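Local coordinates for protein ATP-dependent DNA helicase (Mycobacterium smegmatis, PDB 5V9X) that unwinds RNA:DNA duplexes in the 3'-to-5' direction, probably using ATP hydrolysis to move along a single-stranded DNA tracking strand, at residues Q466-V471 / D505-K510; R781-R786 / V824-R829; H194-T199 / A203-S208; D484-S489 / A493-S498; E180-V185 / E210-L215. One frame throughout, in Å; residues are numbered along the deposited sequence.

Interaction 1. Residues Q466-V471 / D505-K510; sequences QHTVAV and DLLSGK
Leu507 packs against Thr468 and Val469 in a small, wholly buried apolar contact between two helices, 461-471 and 497-508, with no hydrogen bond passing from one segment to the other. The forked end of the leucine carries it. CD1 lies against the methyl side of the threonine, 3.7 Å from both CB and CG2 of Thr468, while CD2 reaches CG2 of Val469 at 3.9 Å, so each branch has its own partner on the facing helix. The leucine meets both side chains at a slant. Thr468 can offer carbon to Leu507 because its CG2 stands anti to the backbone N; OG1, on the other hand (chi1 -59°), sits beside that N and is bonded to the carbonyl of Leu464 and to the indole NE1 of Trp482. The polar end of a buried residue is thereby satisfied inside its own domain. Both helices belong to the winged-helix domain, whose helices 461-471, 479-488 and 497-508 are followed by strands 523-526 and 531-534. Strand 523-526 shares in this core, since Leu523 touches both Thr468 and Leu507. Backbone hydrogen bonds between Leu507 and both Arg522 and Leu523 fasten the end of helix 497-508 to the same part of the chain. Two residues further on, Gly509 is the first to abandon helical backbone angles, and the chain turns away from helix 461-471, whose Val469 CA lies 8.0 Å from Leu507 CA.

Interaction 2. Residues R781-R786 / V824-R829; sequences RECAAR and VLEAVR
Glu826 and Cys783 meet through carbon and sulfur, although the glutamate ends in a charged group. From its CB, 4.6 Å from Cys783 SG, the chain runs to CG, which stands anti to the backbone N (chi1 175°) and makes the closest approach, 3.9 Å from Cys783 SG. A bend at chi2 (54°) then turns the carboxylate forward along its own helix, to Arg829. There OE2 of Glu826 accepts from Arg829 NH2 at 2.5 Å through its syn lone pair, 16° out of the guanidinium plane, and OE1 takes a weaker bond from Arg829 NE at 3.3 Å. This salt bridge holds the carboxylate at the guanidinium edge. OE1 also receives a weak bond from the amide of Leu461, at the start of helix 461-471, a place where a negative charge is probably favourable. The sulfur completes the contact by resting 4.2 Å from Ala827 CA. Helices 774-786 and 822-835 are thus joined within the DEAD/H-associated region. Helix 461-471 of the winged-helix domain packs onto both through Asp462, which touches Cys783 and Glu826 and pairs with Arg786, while Phe776 lies against Val824, Ala827 and Val828, and helix 801-815 reaches Val824.

Interaction 3. Residues H194-T199 / A203-S208; sequences HAVAAT and AHLALS
Val196 and Leu205 form the close-packed part of this contact, whereas Thr199, nearer the surface, joins it mainly through its backbone. CG2 of Val196 meets CD2 of Leu205 at 4.0 Å, the two side chains crossing at nearly a right angle. Val196 reaches across by placing that methyl between its backbone N and carbonyl carbon, with CG1 anti to the carbonyl carbon (chi1 -61°). Phe238 of helix 232-240 adds to the apolar cluster around Val196, and Pro167 touches Leu205. On the looser side a bound di(hydroxyethyl)ether molecule lies about 4 Å from the side chain of Thr199. Here Ala203 N donates to Thr199 O at 3.2 Å, in the carbonyl plane and nearly straight (162°), the first i to i+4 bond of helix 200-213. Thr199 is itself drawn back onto the preceding turn, where Val196 O accepts from both its OG1 (3.0 Å) and its N (3.2 Å) on the same face of the carbonyl. Thr199 is the N-cap of that helix, its OG1 also taking a weak bond from Gly202 N. His194 ends DEVH, the DEAD/DEAH box of this protein, so the contact belongs to the passage from motif II into the next helix of the first RecA-like domain.

Interaction 4. Residues D484-S489 / A493-S498; sequences DAVRRS and ATLPRS
Val486 and Leu495 supply the apolar part of this contact: CG1 of the valine touches CD2 of the leucine at 3.7 Å, the buried pair set aslant. Leu461 and Leu464 of helix 461-471 extend the cluster around Leu495. A second group surrounds the Arg487 guanidinium, which the bend at chi3 (110°) brings down on the backbone of 493-495. The carbonyl oxygen of Ala493 stands over one of its faces, 3.2 Å from Arg487 NH2, but the angle is too poor for a hydrogen bond. Thr494 lies at the edge instead, its CA 3.3 Å from Arg487 NH2, and Leu495 O lies 3.4 Å from Arg487 NE. Backbone contacts and local bonds make up the third kind. Val486 O accepts from Ser489 N at 3.2 Å and from Ser489 OG, which lies in the carbonyl plane, closing the last turn of helix 479-488. Ala493 CB packs on Ser489 O at 3.9 Å without a bond. This spans the link between helices 479-488 and 497-508 of the winged-helix domain. With no clear hydrogen bond between the segments, cohesion probably comes from buried methyl packing on one side and, on the other, from a cation lying close to carbonyl dipoles.

Interaction 5. Residues E180-V185 / E210-L215; sequences ETLTSV and ERLDQL
Leu212 and Leu215, the two leucines that segment 210-215 presents to residues 180-185, are linked by the shortest polar bond here, from Leu215 N to Leu212 O at 2.6 Å. The setting is the first RecA-like domain, a parallel sheet flanked by helices: 180-185 leads into strand 187-191, and the helix it touches is the longer of the two that lie between that strand and its neighbour 221-226. A type I beta turn from Leu182 to Val185 shapes the approach. The bonds from CA to CB of both these residues point to the helix, and both meet the forked end of Leu212, whose CG stands anti to the backbone N (chi1 175°). Its CD1 meets CB of Leu182 at 3.9 Å and the oxygen of Leu182 at 3.8 Å; CD2 reaches more loosely to CG1 of Val185, at 4.4 Å. Leu215 lies closer to the surface, also touching Leu174 and Arg179. No hydrogen bond joins the two segments, and their polar groups are engaged separately: Arg222 forms salt bridges with Glu210 and Asp213 of the helix, while Ser184 OG bonds to the carbonyl of Gln96. Thr183 is fixed from its own side of the contact. Its OG1 lies between the backbone N and the carbonyl carbon and donates to Glu180 O at 3.3 Å, from 37° above the carbonyl plane. With OG1 held there, CG2 falls anti to the carbonyl carbon and lies 3.8 Å from the carbonyl oxygen of Leu215, while CB of Thr183, whose place does not depend on that torsion, is 3.7 Å from the same atom.

Interactions 3 and 5 hold the two ends of helix 200-213 in the first RecA-like domain, and interactions 1 and 4 the two ends of helix 497-508 in the winged-helix domain; interaction 2 belongs to the DEAD/H-associated region. Interactions 1 and 2 are entirely buried, the first purely apolar, the second backed by an intrahelical salt bridge. Interactions 3, 4 and 5 each pair a buried aliphatic contact with a more exposed polar or backbone margin, and interaction 3 alone has a clear hydrogen bond between its segments, a helical backbone bond. Gln466 ties the regions together, its amide probably bonding His204 of interaction 3 and Arg786 of interaction 2.

Interaction 1. Residues Q466-V471 / D505-K510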
# COMPACT_ATOMS: atom_id res chain seq x y z
N GLN A 466 -14.83 -15.14 -3.14
CA GLN A 466 -14.28 -15.10 -4.49
C GLN A 466 -13.50 -16.37 -4.81
O GLN A 466 -13.71 -16.99 -5.86
CB GLN A 466 -13.40 -13.86 -4.66
CG GLN A 466 -12.75 -13.76 -6.03
CD GLN A 466 -11.91 -12.50 -6.19
OE1 GLN A 466 -10.80 -12.55 -6.73
NE2 GLN A 466 -12.44 -11.37 -5.74
N HIS A 467 -12.60 -16.77 -3.91
CA HIS A 467 -11.86 -18.01 -4.11
C HIS A 467 -12.80 -19.21 -4.17
O HIS A 467 -12.57 -20.16 -4.92
CB HIS A 467 -10.82 -18.20 -3.00
CG HIS A 467 -9.52 -17.52 -3.28
ND1 HIS A 467 -8.43 -18.19 -3.81
CD2 HIS A 467 -9.12 -16.24 -3.09
CE1 HIS A 467 -7.42 -17.34 -3.94
NE2 HIS A 467 -7.82 -16.15 -3.52
N THR A 468 -13.88 -19.17 -3.38
CA THR A 468 -14.82 -20.30 -3.35
C THR A 468 -15.46 -20.51 -4.72
O THR A 468 -15.67 -21.66 -5.14
CB THR A 468 -15.88 -20.07 -2.28
OG1 THR A 468 -15.26 -19.92 -1.00
CG2 THR A 468 -16.84 -21.25 -2.23
N VAL A 469 -15.79 -19.43 -5.42
CA VAL A 469 -16.27 -19.57 -6.79
C VAL A 469 -15.17 -20.10 -7.69
O VAL A 469 -15.41 -20.92 -8.58
CB VAL A 469 -16.83 -18.23 -7.30
CG1 VAL A 469 -17.30 -18.36 -8.75
CG2 VAL A 469 -17.97 -17.74 -6.42
N ALA A 470 -13.93 -19.65 -7.46
CA ALA A 470 -12.83 -20.00 -8.35
C ALA A 470 -12.33 -21.42 -8.14
O ALA A 470 -12.00 -22.12 -9.10
CB ALA A 470 -11.68 -19.00 -8.17
N VAL A 471 -12.26 -21.87 -6.88
CA VAL A 471 -11.77 -23.21 -6.61
C VAL A 471 -12.74 -24.26 -7.15
O VAL A 471 -12.33 -25.36 -7.51
CB VAL A 471 -11.51 -23.40 -5.10
CG1 VAL A 471 -12.81 -23.32 -4.31
CG2 VAL A 471 -10.80 -24.72 -4.83
N ASP A 505 -23.68 -20.40 1.85
CA ASP A 505 -25.11 -20.21 1.67
C ASP A 505 -25.40 -19.04 0.74
O ASP A 505 -26.21 -19.14 -0.19
CB ASP A 505 -25.80 -19.99 3.02
CG ASP A 505 -25.61 -21.15 3.96
OD1 ASP A 505 -25.36 -22.27 3.47
OD2 ASP A 505 -25.71 -20.95 5.18
N LEU A 506 -24.74 -17.91 0.99
CA LEU A 506 -24.95 -16.72 0.17
C LEU A 506 -24.57 -16.99 -1.28
O LEU A 506 -25.28 -16.58 -2.20
CB LEU A 506 -24.15 -15.55 0.74
CG LEU A 506 -24.30 -14.19 0.09
CD1 LEU A 506 -25.76 -13.88 -0.19
CD2 LEU A 506 -23.70 -13.13 1.00
N LEU A 507 -23.45 -17.68 -1.50
CA LEU A 507 -23.04 -18.03 -2.86
C LEU A 507 -23.98 -19.04 -3.50
O LEU A 507 -23.98 -19.16 -4.73
CB LEU A 507 -21.62 -18.59 -2.85
CG LEU A 507 -20.49 -17.59 -2.55
CD1 LEU A 507 -19.17 -18.32 -2.42
CD2 LEU A 507 -20.42 -16.55 -3.65
N SER A 508 -24.77 -19.77 -2.71
CA SER A 508 -25.64 -20.82 -3.23
C SER A 508 -27.11 -20.45 -3.09
O SER A 508 -27.78 -20.21 -4.09
CB SER A 508 -25.33 -22.14 -2.52
OG SER A 508 -26.17 -23.18 -3.01
N GLY A 509 -27.64 -20.40 -1.87
CA GLY A 509 -29.06 -20.16 -1.68
C GLY A 509 -29.41 -19.27 -0.51
O GLY A 509 -28.92 -19.46 0.60
N LYS A 510 -30.28 -18.29 -0.76
CA LYS A 510 -30.72 -17.35 0.27
C LYS A 510 -32.24 -17.18 0.25
O LYS A 510 -32.78 -16.43 -0.57
CB LYS A 510 -30.03 -16.00 0.09
CG LYS A 510 -30.53 -14.91 1.03
CD LYS A 510 -29.85 -14.97 2.39
CE LYS A 510 -30.40 -13.90 3.32
NZ LYS A 510 -29.60 -13.79 4.57

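Interaction 2. Residues R781-R786 / V824-R829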
# COMPACT_ATOMS: atom_id res chain seq x y z
N ARG A 781 -20.11 -1.77 -1.06
CA ARG A 781 -20.08 -1.95 -2.50
C ARG A 781 -18.84 -2.73 -2.93
O ARG A 781 -18.93 -3.71 -3.68
CB ARG A 781 -20.12 -0.60 -3.21
CG ARG A 781 -19.83 -0.68 -4.70
CD ARG A 781 -19.66 0.70 -5.32
NE ARG A 781 -18.64 1.50 -4.64
CZ ARG A 781 -17.33 1.35 -4.82
NH1 ARG A 781 -16.87 0.41 -5.64
NH2 ARG A 781 -16.48 2.13 -4.16
N GLU A 782 -17.66 -2.30 -2.46
CA GLU A 782 -16.42 -2.99 -2.81
C GLU A 782 -16.45 -4.44 -2.34
O GLU A 782 -15.95 -5.34 -3.02
CB GLU A 782 -15.22 -2.26 -2.22
CG GLU A 782 -15.03 -0.83 -2.71
CD GLU A 782 -13.90 -0.10 -2.00
OE1 GLU A 782 -13.28 -0.71 -1.09
OE2 GLU A 782 -13.62 1.07 -2.34
N CYS A 783 -17.05 -4.70 -1.17
CA CYS A 783 -17.14 -6.07 -0.67
C CYS A 783 -18.09 -6.90 -1.51
O CYS A 783 -17.77 -8.04 -1.89
CB CYS A 783 -17.59 -6.07 0.80
SG CYS A 783 -16.27 -5.68 1.98
N ALA A 784 -19.27 -6.36 -1.83
CA ALA A 784 -20.24 -7.11 -2.62
C ALA A 784 -19.67 -7.48 -3.99
O ALA A 784 -19.85 -8.61 -4.46
CB ALA A 784 -21.53 -6.30 -2.78
N ALA A 785 -18.97 -6.54 -4.63
CA ALA A 785 -18.39 -6.82 -5.94
C ALA A 785 -17.25 -7.83 -5.84
O ALA A 785 -17.15 -8.75 -6.67
CB ALA A 785 -17.89 -5.53 -6.58
N ARG A 786 -16.39 -7.69 -4.82
CA ARG A 786 -15.28 -8.63 -4.66
C ARG A 786 -15.78 -10.04 -4.40
O ARG A 786 -15.16 -11.02 -4.85
CB ARG A 786 -14.36 -8.15 -3.53
CG ARG A 786 -13.08 -8.96 -3.37
CD ARG A 786 -12.10 -8.30 -2.41
NE ARG A 786 -12.71 -7.22 -1.64
CZ ARG A 786 -12.25 -5.97 -1.61
NH1 ARG A 786 -11.16 -5.65 -2.30
NH2 ARG A 786 -12.86 -5.05 -0.88
N VAL A 824 -22.74 -7.62 4.85
CA VAL A 824 -22.87 -6.60 5.89
C VAL A 824 -21.85 -6.85 6.99
O VAL A 824 -21.18 -5.92 7.46
CB VAL A 824 -24.31 -6.57 6.44
CG1 VAL A 824 -24.40 -5.60 7.60
CG2 VAL A 824 -25.29 -6.18 5.34
N LEU A 825 -21.72 -8.10 7.43
CA LEU A 825 -20.76 -8.44 8.47
C LEU A 825 -19.34 -8.05 8.05
O LEU A 825 -18.59 -7.46 8.84
CB LEU A 825 -20.82 -9.94 8.78
CG LEU A 825 -22.13 -10.52 9.31
CD1 LEU A 825 -22.00 -12.03 9.48
CD2 LEU A 825 -22.52 -9.87 10.63
N GLU A 826 -18.97 -8.37 6.81
CA GLU A 826 -17.60 -8.11 6.37
C GLU A 826 -17.36 -6.62 6.15
O GLU A 826 -16.27 -6.11 6.46
CB GLU A 826 -17.30 -8.90 5.09
CG GLU A 826 -15.94 -8.61 4.48
CD GLU A 826 -14.79 -8.78 5.46
OE1 GLU A 826 -14.90 -9.62 6.38
OE2 GLU A 826 -13.78 -8.06 5.32
N ALA A 827 -18.36 -5.90 5.62
CA ALA A 827 -18.23 -4.45 5.48
C ALA A 827 -18.00 -3.79 6.83
O ALA A 827 -17.13 -2.92 6.97
CB ALA A 827 -19.47 -3.88 4.80
N VAL A 828 -18.77 -4.19 7.85
CA VAL A 828 -18.55 -3.68 9.20
C VAL A 828 -17.20 -4.13 9.72
O VAL A 828 -16.51 -3.39 10.43
CB VAL A 828 -19.70 -4.11 10.13
CG1 VAL A 828 -19.48 -3.57 11.52
CG2 VAL A 828 -21.03 -3.63 9.59
N ARG A 829 -16.79 -5.36 9.39
CA ARG A 829 -15.50 -5.87 9.84
C ARG A 829 -14.35 -5.04 9.26
O ARG A 829 -13.40 -4.70 9.98
CB ARG A 829 -15.36 -7.34 9.44
CG ARG A 829 -14.41 -8.17 10.29
CD ARG A 829 -12.96 -7.98 9.88
NE ARG A 829 -12.78 -8.04 8.43
CZ ARG A 829 -11.69 -7.60 7.81
NH1 ARG A 829 -10.70 -7.06 8.50
NH2 ARG A 829 -11.60 -7.68 6.49

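Interaction 3. Residues H194-T199 / A203-S208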
# COMPACT_ATOMS: atom_id res chain seq x y z
N HIS A 194 5.90 -7.64 2.59
CA HIS A 194 5.24 -6.63 3.42
C HIS A 194 4.17 -5.86 2.65
O HIS A 194 3.23 -5.35 3.25
CB HIS A 194 6.27 -5.65 3.96
CG HIS A 194 6.74 -4.67 2.93
ND1 HIS A 194 7.59 -5.03 1.90
CD2 HIS A 194 6.47 -3.36 2.75
CE1 HIS A 194 7.82 -3.97 1.14
NE2 HIS A 194 7.16 -2.94 1.64
N ALA A 195 4.31 -5.77 1.32
CA ALA A 195 3.41 -4.94 0.53
C ALA A 195 2.00 -5.52 0.42
O ALA A 195 1.08 -4.79 0.02
CB ALA A 195 3.99 -4.73 -0.87
N VAL A 196 1.81 -6.79 0.77
CA VAL A 196 0.49 -7.42 0.70
C VAL A 196 0.05 -8.02 2.03
O VAL A 196 -1.12 -8.40 2.16
CB VAL A 196 0.43 -8.49 -0.40
CG1 VAL A 196 0.70 -7.88 -1.77
CG2 VAL A 196 1.43 -9.61 -0.11
N ALA A 197 0.94 -8.11 3.02
CA ALA A 197 0.65 -8.86 4.23
C ALA A 197 -0.59 -8.34 4.94
O ALA A 197 -1.39 -9.13 5.46
CB ALA A 197 1.86 -8.83 5.17
N ALA A 198 -0.78 -7.02 4.96
CA ALA A 198 -1.85 -6.41 5.74
C ALA A 198 -3.05 -6.00 4.88
O ALA A 198 -3.83 -5.14 5.30
CB ALA A 198 -1.31 -5.20 6.50
N THR A 199 -3.20 -6.59 3.70
CA THR A 199 -4.28 -6.22 2.79
C THR A 199 -5.05 -7.45 2.35
O THR A 199 -4.57 -8.58 2.46
CB THR A 199 -3.75 -5.49 1.55
OG1 THR A 199 -2.80 -6.33 0.86
CG2 THR A 199 -3.08 -4.18 1.93
N ALA A 203 -4.40 -11.61 1.50
CA ALA A 203 -5.32 -12.69 1.84
C ALA A 203 -5.74 -13.43 0.58
O ALA A 203 -5.81 -14.67 0.57
CB ALA A 203 -6.54 -12.13 2.56
N HIS A 204 -6.02 -12.69 -0.49
CA HIS A 204 -6.19 -13.28 -1.81
C HIS A 204 -4.98 -14.13 -2.18
O HIS A 204 -5.12 -15.27 -2.65
CB HIS A 204 -6.40 -12.15 -2.83
CG HIS A 204 -7.01 -12.59 -4.12
ND1 HIS A 204 -6.25 -13.01 -5.19
CD2 HIS A 204 -8.30 -12.63 -4.54
CE1 HIS A 204 -7.05 -13.31 -6.20
NE2 HIS A 204 -8.29 -13.09 -5.83
N LEU A 205 -3.77 -13.60 -1.95
CA LEU A 205 -2.55 -14.35 -2.23
C LEU A 205 -2.40 -15.53 -1.27
O LEU A 205 -1.93 -16.60 -1.67
CB LEU A 205 -1.34 -13.43 -2.15
CG LEU A 205 0.06 -14.07 -2.20
CD1 LEU A 205 0.22 -14.97 -3.42
CD2 LEU A 205 1.14 -12.98 -2.19
N ALA A 206 -2.79 -15.35 -0.01
CA ALA A 206 -2.67 -16.43 0.97
C ALA A 206 -3.50 -17.64 0.55
O ALA A 206 -3.07 -18.79 0.74
CB ALA A 206 -3.09 -15.94 2.35
N LEU A 207 -4.68 -17.41 -0.02
CA LEU A 207 -5.53 -18.52 -0.44
C LEU A 207 -5.03 -19.15 -1.74
O LEU A 207 -5.10 -20.37 -1.91
CB LEU A 207 -6.98 -18.06 -0.58
CG LEU A 207 -7.71 -17.79 0.73
CD1 LEU A 207 -9.14 -17.35 0.47
CD2 LEU A 207 -7.68 -19.01 1.63
N SER A 208 -4.55 -18.32 -2.68
CA SER A 208 -3.97 -18.86 -3.90
C SER A 208 -2.86 -19.86 -3.59
O SER A 208 -2.79 -20.93 -4.20
CB SER A 208 -3.43 -17.73 -4.78
OG SER A 208 -4.49 -16.96 -5.33

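Interaction 4. Residues D484-S489 / A493-S498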
# COMPACT_ATOMS: atom_id res chain seq x y z
N ASP A 484 -10.67 -26.99 5.20
CA ASP A 484 -9.38 -27.38 5.76
C ASP A 484 -8.24 -26.58 5.14
O ASP A 484 -7.28 -26.22 5.84
CB ASP A 484 -9.14 -28.88 5.54
CG ASP A 484 -10.10 -29.74 6.34
OD1 ASP A 484 -10.49 -29.33 7.46
OD2 ASP A 484 -10.47 -30.83 5.85
N ALA A 485 -8.32 -26.29 3.84
CA ALA A 485 -7.28 -25.51 3.19
C ALA A 485 -7.36 -24.04 3.58
O ALA A 485 -6.33 -23.39 3.79
CB ALA A 485 -7.38 -25.67 1.67
N VAL A 486 -8.58 -23.51 3.69
CA VAL A 486 -8.77 -22.11 4.05
C VAL A 486 -8.15 -21.81 5.41
O VAL A 486 -7.47 -20.79 5.59
CB VAL A 486 -10.27 -21.75 4.00
CG1 VAL A 486 -10.55 -20.51 4.81
CG2 VAL A 486 -10.71 -21.56 2.57
N ARG A 487 -8.36 -22.70 6.39
CA ARG A 487 -7.82 -22.48 7.72
C ARG A 487 -6.30 -22.62 7.77
O ARG A 487 -5.69 -22.16 8.74
CB ARG A 487 -8.45 -23.45 8.72
CG ARG A 487 -9.87 -23.11 9.11
CD ARG A 487 -10.21 -23.71 10.47
NE ARG A 487 -10.35 -22.68 11.50
CZ ARG A 487 -10.31 -22.92 12.80
NH1 ARG A 487 -10.11 -24.16 13.24
NH2 ARG A 487 -10.45 -21.93 13.67
N ARG A 488 -5.69 -23.23 6.76
CA ARG A 488 -4.23 -23.33 6.76
C ARG A 488 -3.58 -21.99 6.43
O ARG A 488 -2.44 -21.74 6.83
CB ARG A 488 -3.77 -24.41 5.77
CG ARG A 488 -3.82 -25.82 6.35
CD ARG A 488 -3.13 -26.83 5.46
NE ARG A 488 -3.94 -27.20 4.30
CZ ARG A 488 -4.77 -28.23 4.26
NH1 ARG A 488 -4.91 -29.01 5.33
NH2 ARG A 488 -5.47 -28.48 3.16
N SER A 489 -4.30 -21.12 5.72
CA SER A 489 -3.80 -19.77 5.47
C SER A 489 -3.80 -18.96 6.77
O SER A 489 -4.38 -19.35 7.78
CB SER A 489 -4.65 -19.08 4.41
OG SER A 489 -5.98 -18.89 4.86
N ALA A 493 -7.07 -18.44 9.94
CA ALA A 493 -6.66 -19.44 10.92
C ALA A 493 -7.68 -19.63 12.04
O ALA A 493 -7.64 -20.66 12.72
CB ALA A 493 -5.30 -19.05 11.51
N THR A 494 -8.58 -18.66 12.24
CA THR A 494 -9.61 -18.77 13.27
C THR A 494 -11.02 -18.68 12.70
O THR A 494 -11.96 -18.39 13.44
CB THR A 494 -9.42 -17.68 14.34
OG1 THR A 494 -9.79 -16.41 13.80
CG2 THR A 494 -7.97 -17.64 14.82
N LEU A 495 -11.17 -18.92 11.40
CA LEU A 495 -12.47 -18.78 10.74
C LEU A 495 -13.49 -19.72 11.37
O LEU A 495 -13.30 -20.95 11.34
CB LEU A 495 -12.33 -19.08 9.25
CG LEU A 495 -13.60 -19.01 8.40
CD1 LEU A 495 -14.21 -17.62 8.45
CD2 LEU A 495 -13.31 -19.42 6.97
N PRO A 496 -14.57 -19.20 11.95
CA PRO A 496 -15.62 -20.09 12.47
C PRO A 496 -16.29 -20.84 11.33
O PRO A 496 -16.57 -20.28 10.27
CB PRO A 496 -16.60 -19.12 13.16
CG PRO A 496 -15.83 -17.85 13.35
CD PRO A 496 -14.87 -17.78 12.21
N ARG A 497 -16.55 -22.13 11.56
CA ARG A 497 -17.24 -22.93 10.55
C ARG A 497 -18.61 -22.35 10.22
O ARG A 497 -19.10 -22.51 9.10
CB ARG A 497 -17.37 -24.38 11.02
CG ARG A 497 -17.95 -25.33 9.98
CD ARG A 497 -17.15 -25.29 8.69
NE ARG A 497 -17.60 -26.28 7.71
CZ ARG A 497 -17.04 -27.47 7.55
NH1 ARG A 497 -16.01 -27.83 8.31
NH2 ARG A 497 -17.50 -28.31 6.63
N SER A 498 -19.23 -21.66 11.18
CA SER A 498 -20.51 -21.00 10.91
C SER A 498 -20.35 -19.90 9.88
O SER A 498 -21.18 -19.78 8.96
CB SER A 498 -21.09 -20.45 12.21
OG SER A 498 -20.21 -19.51 12.80

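Interaction 5. Residues E180-V185 / E210-L215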
# COMPACT_ATOMS: atom_id res chain seq x y z
N GLU A 180 -2.18 -26.95 -14.46
CA GLU A 180 -1.52 -28.24 -14.65
C GLU A 180 -0.01 -28.09 -14.79
O GLU A 180 0.72 -29.07 -14.57
CB GLU A 180 -2.09 -28.95 -15.87
CG GLU A 180 -2.19 -30.46 -15.72
CD GLU A 180 -3.42 -30.89 -14.93
OE1 GLU A 180 -4.49 -30.28 -15.13
OE2 GLU A 180 -3.31 -31.83 -14.11
N THR A 181 0.48 -26.91 -15.15
CA THR A 181 1.91 -26.67 -15.20
C THR A 181 2.51 -26.38 -13.83
O THR A 181 3.74 -26.37 -13.69
CB THR A 181 2.23 -25.50 -16.14
OG1 THR A 181 1.66 -24.29 -15.62
CG2 THR A 181 1.67 -25.77 -17.53
N LEU A 182 1.68 -26.15 -12.82
CA LEU A 182 2.15 -25.82 -11.48
C LEU A 182 2.18 -27.02 -10.55
O LEU A 182 2.46 -26.85 -9.36
CB LEU A 182 1.28 -24.71 -10.88
CG LEU A 182 1.18 -23.42 -11.69
CD1 LEU A 182 0.22 -22.44 -11.03
CD2 LEU A 182 2.55 -22.79 -11.86
N THR A 183 1.90 -28.22 -11.05
CA THR A 183 1.83 -29.39 -10.18
C THR A 183 3.19 -29.86 -9.69
O THR A 183 3.25 -30.69 -8.78
CB THR A 183 1.12 -30.55 -10.89
OG1 THR A 183 1.84 -30.89 -12.09
CG2 THR A 183 -0.31 -30.17 -11.25
N SER A 184 4.29 -29.37 -10.27
CA SER A 184 5.62 -29.78 -9.87
C SER A 184 6.36 -28.72 -9.07
O SER A 184 7.54 -28.92 -8.74
CB SER A 184 6.45 -30.16 -11.10
OG SER A 184 5.89 -31.27 -11.78
N VAL A 185 5.71 -27.60 -8.74
CA VAL A 185 6.39 -26.50 -8.07
C VAL A 185 6.94 -26.97 -6.73
O VAL A 185 6.21 -27.54 -5.91
CB VAL A 185 5.44 -25.31 -7.90
CG1 VAL A 185 6.02 -24.30 -6.91
CG2 VAL A 185 5.18 -24.64 -9.24
N GLU A 210 -2.46 -21.65 -0.87
CA GLU A 210 -3.00 -22.89 -0.31
C GLU A 210 -3.65 -23.74 -1.39
O GLU A 210 -3.56 -24.97 -1.36
CB GLU A 210 -3.99 -22.58 0.81
CG GLU A 210 -3.35 -22.08 2.10
CD GLU A 210 -2.39 -23.09 2.71
OE1 GLU A 210 -1.40 -22.66 3.34
OE2 GLU A 210 -2.62 -24.31 2.57
N ARG A 211 -4.32 -23.10 -2.35
CA ARG A 211 -4.84 -23.84 -3.50
C ARG A 211 -3.71 -24.46 -4.31
O ARG A 211 -3.86 -25.56 -4.87
CB ARG A 211 -5.68 -22.91 -4.38
CG ARG A 211 -6.97 -22.45 -3.73
CD ARG A 211 -7.65 -21.37 -4.56
NE ARG A 211 -7.87 -21.78 -5.94
CZ ARG A 211 -8.33 -20.98 -6.89
NH1 ARG A 211 -8.63 -19.72 -6.61
NH2 ARG A 211 -8.50 -21.43 -8.13
N LEU A 212 -2.56 -23.79 -4.38
CA LEU A 212 -1.38 -24.38 -5.01
C LEU A 212 -0.94 -25.63 -4.26
O LEU A 212 -0.79 -26.70 -4.86
CB LEU A 212 -0.25 -23.36 -5.05
CG LEU A 212 1.11 -23.86 -5.57
CD1 LEU A 212 1.04 -24.17 -7.06
CD2 LEU A 212 2.21 -22.86 -5.27
N ASP A 213 -0.76 -25.52 -2.94
CA ASP A 213 -0.28 -26.64 -2.14
C ASP A 213 -1.17 -27.88 -2.29
O ASP A 213 -0.69 -29.01 -2.11
CB ASP A 213 -0.19 -26.24 -0.67
CG ASP A 213 1.00 -25.35 -0.38
OD1 ASP A 213 1.82 -25.14 -1.29
OD2 ASP A 213 1.12 -24.87 0.77
N GLN A 214 -2.44 -27.69 -2.62
CA GLN A 214 -3.33 -28.82 -2.86
C GLN A 214 -3.14 -29.44 -4.24
O GLN A 214 -3.67 -30.53 -4.49
CB GLN A 214 -4.79 -28.41 -2.68
CG GLN A 214 -5.16 -28.10 -1.24
CD GLN A 214 -4.67 -29.17 -0.27
OE1 GLN A 214 -4.04 -28.86 0.74
NE2 GLN A 214 -4.97 -30.43 -0.57
N LEU A 215 -2.39 -28.79 -5.14
CA LEU A 215 -2.06 -29.35 -6.44
C LEU A 215 -0.74 -30.10 -6.44
O LEU A 215 -0.37 -30.67 -7.47
CB LEU A 215 -2.01 -28.24 -7.50
CG LEU A 215 -3.31 -27.53 -7.86
CD1 LEU A 215 -3.07 -26.53 -8.98
CD2 LEU A 215 -4.39 -28.53 -8.24